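Local coordinates for biuret hydrolase (Pseudomonas sp., PDB 6C62), which hydrolyses 1-carboxybiuret to urea-1,3-dicarboxylate and ammonia, a step of atrazine degradation, and belongs to the amidase family, at residues A[72-77]-A[167-172]; A[149-154]-A[173-178]. All coordinates share one frame; numbering follows the deposited sequence.

Contact 1 of 2, residues A[72-77]-A[167-172]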
loop_
_atom_site.group_PDB
_atom_site.type_symbol
_atom_site.label_atom_id
_atom_site.label_comp_id
_atom_site.label_asym_id
_atom_site.label_seq_id
_atom_site.Cartn_x
_atom_site.Cartn_y
_atom_site.Cartn_z
ATOM N N ALA A 72 24.487 -20.323 9.604
ATOM C CA ALA A 72 23.725 -20.853 8.483
ATOM C C ALA A 72 22.451 -20.067 8.301
ATOM O O ALA A 72 22.015 -19.326 9.216
ATOM C CB ALA A 72 23.457 -22.322 8.682
ATOM N N VAL A 73 21.829 -20.200 7.122
ATOM C CA VAL A 73 20.636 -19.349 6.807
ATOM C C VAL A 73 19.450 -20.165 6.305
ATOM O O VAL A 73 19.616 -21.140 5.565
ATOM C CB VAL A 73 21.009 -18.252 5.770
ATOM C CG1 VAL A 73 22.166 -17.413 6.343
ATOM C CG2 VAL A 73 21.403 -18.837 4.432
ATOM N N LYS A 74 18.249 -19.760 6.697
ATOM C CA LYS A 74 17.035 -20.320 6.132
ATOM C C LYS A 74 17.109 -20.285 4.605
ATOM O O LYS A 74 17.621 -19.306 4.015
ATOM C CB LYS A 74 15.877 -19.488 6.648
ATOM C CG LYS A 74 14.498 -20.032 6.343
ATOM C CD LYS A 74 13.477 -19.105 6.997
ATOM C CE LYS A 74 12.081 -19.677 6.893
ATOM N NZ LYS A 74 11.144 -18.806 7.654
ATOM N N ASN A 75 16.676 -21.369 3.950
ATOM C CA ASN A 75 16.931 -21.525 2.524
ATOM C C ASN A 75 16.049 -20.670 1.616
ATOM O O ASN A 75 16.065 -20.857 0.413
ATOM C CB ASN A 75 17.015 -22.998 2.141
ATOM C CG ASN A 75 15.671 -23.732 2.079
ATOM O OD1 ASN A 75 14.616 -23.131 1.958
ATOM N ND2 ASN A 75 15.730 -25.052 2.203
ATOM N N LEU A 76 15.294 -19.703 2.167
ATOM C CA LEU A 76 14.791 -18.585 1.367
ATOM C C LEU A 76 15.847 -17.430 1.130
ATOM O O LEU A 76 15.576 -16.501 0.352
ATOM C CB LEU A 76 13.494 -18.054 1.946
ATOM C CG LEU A 76 13.447 -17.524 3.384
ATOM C CD1 LEU A 76 14.198 -16.224 3.497
ATOM C CD2 LEU A 76 12.005 -17.297 3.865
ATOM N N PHE A 77 17.025 -17.512 1.763
ATOM C CA PHE A 77 18.069 -16.547 1.538
ATOM C C PHE A 77 18.898 -16.998 0.339
ATOM O O PHE A 77 19.320 -18.179 0.265
ATOM C CB PHE A 77 19.032 -16.346 2.716
ATOM C CG PHE A 77 18.468 -15.587 3.881
ATOM C CD1 PHE A 77 17.674 -16.196 4.826
ATOM C CD2 PHE A 77 18.720 -14.228 4.024
ATOM C CE1 PHE A 77 17.151 -15.476 5.932
ATOM C CE2 PHE A 77 18.223 -13.506 5.081
ATOM C CZ PHE A 77 17.419 -14.127 6.056
ATOM N N LEU A 167 20.124 -17.268 10.469
ATOM C CA LEU A 167 19.114 -16.311 9.986
ATOM C C LEU A 167 17.819 -16.998 9.680
ATOM O O LEU A 167 17.823 -18.063 9.113
ATOM C CB LEU A 167 19.603 -15.543 8.773
ATOM C CG LEU A 167 20.853 -14.725 8.929
ATOM C CD1 LEU A 167 21.041 -13.829 7.725
ATOM C CD2 LEU A 167 20.848 -13.895 10.205
ATOM N N GLY A 168 16.725 -16.350 10.060
ATOM C CA GLY A 168 15.383 -16.766 9.730
ATOM C C GLY A 168 14.530 -15.640 9.181
ATOM O O GLY A 168 15.027 -14.526 8.916
ATOM N N SER A 169 13.248 -15.970 8.982
ATOM C CA SER A 169 12.247 -14.987 8.631
ATOM C C SER A 169 11.085 -15.139 9.564
ATOM O O SER A 169 10.852 -16.205 10.151
ATOM C CB SER A 169 11.806 -15.057 7.153
ATOM O OG SER A 169 10.886 -16.097 6.881
ATOM N N ASP A 170 10.367 -14.034 9.728
ATOM C CA ASP A 170 9.221 -13.941 10.611
ATOM C C ASP A 170 8.170 -13.000 9.999
ATOM O O ASP A 170 8.374 -11.786 9.890
ATOM C CB ASP A 170 9.684 -13.444 12.025
ATOM C CG ASP A 170 8.569 -13.577 13.101
ATOM O OD1 ASP A 170 7.424 -13.183 12.817
ATOM O OD2 ASP A 170 8.855 -14.051 14.237
ATOM N N THR A 171 7.052 -13.572 9.587
ATOM C CA THR A 171 5.964 -12.800 9.065
ATOM C C THR A 171 4.891 -12.678 10.130
ATOM O O THR A 171 4.530 -11.551 10.515
ATOM C CB THR A 171 5.448 -13.468 7.783
ATOM O OG1 THR A 171 6.517 -13.538 6.875
ATOM C CG2 THR A 171 4.359 -12.641 7.122
ATOM N N ASN A 172 4.435 -13.818 10.625
ATOM C CA ASN A 172 3.422 -13.916 11.664
ATOM C C ASN A 172 3.908 -14.718 12.878
ATOM O O ASN A 172 3.093 -15.113 13.721
ATOM C CB ASN A 172 2.225 -14.622 11.066
ATOM C CG ASN A 172 1.575 -13.807 9.934
ATOM O OD1 ASN A 172 1.195 -12.650 10.141
ATOM N ND2 ASN A 172 1.466 -14.415 8.734
#
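Lys74 and Ser169 meet where two parallel neighbours in the large mixed sheet of the amidase fold, strands 70-74 and 165-170, run out into loops. The strands pair through Val73 and Leu167: Leu167 N donates to Ala72 O at 3.1 Å, and Lys74 N donates to Leu167 O at 3.0 Å. Lys74, by similarity a member of the charge relay system, sets CG anti to its own N (chi1 -171°) and stays extended to the end, which carries the amine along the neighbouring strand past Gly168. There Lys74 NZ bonds Ser169 OG at 2.8 Å. The same nitrogen also holds the hydroxyls of Ser150 and Ser151, three oxygens in a buried place. A methionine here would probably leave Ser150, Ser151 and Ser169 without the nitrogen they share. On the way, Lys74 CD passes 4.1 Å from Gly168 CA. Leu76 lays CD2 against the hydroxyl of Ser169. On the sheet face that carries Val73 and Leu167, the two side chains lie side by side, branched and apolar, which suits a face packed against Val104, Leu103 and Leu107 of helix 102-109. Phe77 crosses Leu167 at about a right angle: Leu167 CD1 sits over the ring face, 4.3 Å from its centroid, while Gly168 O lies in the ring plane at the edge, 3.7 Å from Phe77 CZ.

Contact 2 of 2, residues A[149-154]-A[173-178]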
loop_
_atom_site.group_PDB
_atom_site.type_symbol
_atom_site.label_atom_id
_atom_site.label_comp_id
_atom_site.label_asym_id
_atom_site.label_seq_id
_atom_site.Cartn_x
_atom_site.Cartn_y
_atom_site.Cartn_z
ATOM N N GLY A 149 8.442 -23.472 13.406
ATOM C CA GLY A 149 8.562 -23.026 12.032
ATOM C C GLY A 149 7.987 -21.647 11.850
ATOM O O GLY A 149 7.470 -21.050 12.822
ATOM N N SER A 150 8.066 -21.108 10.630
ATOM C CA SER A 150 8.642 -21.747 9.464
ATOM C C SER A 150 10.166 -21.797 9.450
ATOM O O SER A 150 10.696 -22.511 8.632
ATOM C CB SER A 150 8.136 -21.072 8.175
ATOM O OG SER A 150 8.577 -19.733 8.079
ATOM N N SER A 151 10.859 -21.105 10.364
ATOM C CA SER A 151 12.333 -21.163 10.420
ATOM C C SER A 151 12.858 -22.311 11.322
ATOM O O SER A 151 13.713 -22.112 12.152
ATOM C CB SER A 151 12.924 -19.832 10.882
ATOM O OG SER A 151 12.381 -18.694 10.236
ATOM N N GLY A 152 12.314 -23.513 11.155
ATOM C CA GLY A 152 12.643 -24.627 12.034
ATOM C C GLY A 152 14.104 -25.077 11.966
ATOM O O GLY A 152 14.719 -25.381 13.004
ATOM N N GLY A 153 14.666 -25.112 10.768
ATOM C CA GLY A 153 16.098 -25.402 10.637
ATOM C C GLY A 153 16.969 -24.400 11.393
ATOM O O GLY A 153 17.988 -24.758 11.936
ATOM N N SER A 154 16.573 -23.126 11.396
ATOM C CA SER A 154 17.297 -22.049 12.054
ATOM C C SER A 154 17.295 -22.212 13.510
ATOM O O SER A 154 18.330 -21.983 14.152
ATOM C CB SER A 154 16.733 -20.664 11.651
ATOM O OG SER A 154 16.728 -20.559 10.212
ATOM N N GLY A 173 5.209 -14.963 12.967
ATOM C CA GLY A 173 5.792 -15.715 14.072
ATOM C C GLY A 173 6.983 -16.578 13.788
ATOM O O GLY A 173 7.529 -17.165 14.703
ATOM N N SER A 174 7.436 -16.655 12.583
ATOM C CA SER A 174 8.362 -17.699 12.186
ATOM C C SER A 174 9.816 -17.645 12.657
ATOM O O SER A 174 10.569 -18.572 12.339
ATOM C CB SER A 174 8.289 -17.863 10.656
ATOM O OG SER A 174 7.084 -18.561 10.368
ATOM N N ILE A 175 10.212 -16.599 13.385
ATOM C CA ILE A 175 11.448 -16.596 14.155
ATOM C C ILE A 175 11.148 -16.912 15.609
ATOM O O ILE A 175 11.813 -17.751 16.259
ATOM C CB ILE A 175 12.169 -15.237 14.079
ATOM C CG1 ILE A 175 12.883 -15.104 12.741
ATOM C CG2 ILE A 175 13.191 -15.044 15.220
ATOM C CD1 ILE A 175 13.378 -13.678 12.426
ATOM N N ARG A 176 10.155 -16.214 16.132
ATOM C CA ARG A 176 9.757 -16.373 17.523
ATOM C C ARG A 176 9.258 -17.781 17.867
ATOM O O ARG A 176 9.566 -18.278 18.947
ATOM C CB ARG A 176 8.732 -15.274 17.876
ATOM C CG ARG A 176 9.343 -13.899 17.809
ATOM C CD ARG A 176 8.215 -12.879 17.737
ATOM N NE ARG A 176 7.538 -12.919 16.444
ATOM C CZ ARG A 176 6.345 -12.367 16.203
ATOM N NH1 ARG A 176 5.681 -11.799 17.177
ATOM N NH2 ARG A 176 5.804 -12.388 14.972
ATOM N N VAL A 177 8.516 -18.439 16.987
ATOM C CA VAL A 177 8.012 -19.765 17.259
ATOM C C VAL A 177 9.168 -20.830 17.402
ATOM O O VAL A 177 9.222 -21.550 18.434
ATOM C CB VAL A 177 6.928 -20.185 16.226
ATOM C CG1 VAL A 177 6.527 -21.658 16.379
ATOM C CG2 VAL A 177 5.673 -19.279 16.384
ATOM N N PRO A 178 10.076 -20.946 16.422
ATOM C CA PRO A 178 11.189 -21.875 16.625
ATOM C C PRO A 178 12.136 -21.505 17.757
ATOM O O PRO A 178 12.677 -22.387 18.388
ATOM C CB PRO A 178 11.931 -21.902 15.269
ATOM C CG PRO A 178 11.360 -20.798 14.483
ATOM C CD PRO A 178 10.043 -20.366 15.075
#
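Ser174 O is gripped by two donors of one residue, Ser151, in what is probably the Ser-cisSer-Lys centre of the amidase signature family. Ser151 N approaches in the carbonyl plane, on a lone pair, at 3.2 Å from Ser174 O, whereas Ser151 OG comes from above that plane at 2.8 Å. Ser151 can reach in this way because its OG stands beside its own N, anti to the carbonyl carbon (chi1 -47°), bringing both donors to one acceptor. Ser151 OG also meets Ser169 N, so a small hydroxyl serves several partners. The peptide before Ser150 is cis, and its N-H points almost straight (178°) at the OG of Ser174, the acyl-ester nucleophile by similarity. That bond helps hold Ser174 OG in its rotamer. Ser150 OG, by similarity part of the charge relay, lies 3.0 Å from Ser174 OG and is hydrogen-bonded to Lys74, a placement consistent with Ser150 relaying between Lys74 and Ser174, as in relatives. Gly173 suits its place: its backbone angles would jam any side chain against the preceding carbonyl. Apolar groups pack alongside: Pro178 CG rests against Ser151 O and Val177 CB against Gly149 O. Beside them, the CA-H of Ser174 points at Gly149 O, 3.5 Å from CA.

From the N terminus the chain passes first through 72-77 at the end of strand 70-74, then through 149-154 leading into helix 152-159, next along 167-172 on strand 165-170, and finally through 173-178 into helix 176-182. Contact 1 closes a long loop of 89 residues when strand 165-170 returns beside strand 70-74; contact 2 closes a short one of 18 residues, joining the starts of the two helices. The segments alternate, so the contacts cross rather than nest. They touch directly: Ser169 O packs against Ser174 CB, and Asp170 forms a salt bridge with Arg176. Together they bring the sheet's strand ends and the helix starts into one buried site, probably the catalytic centre.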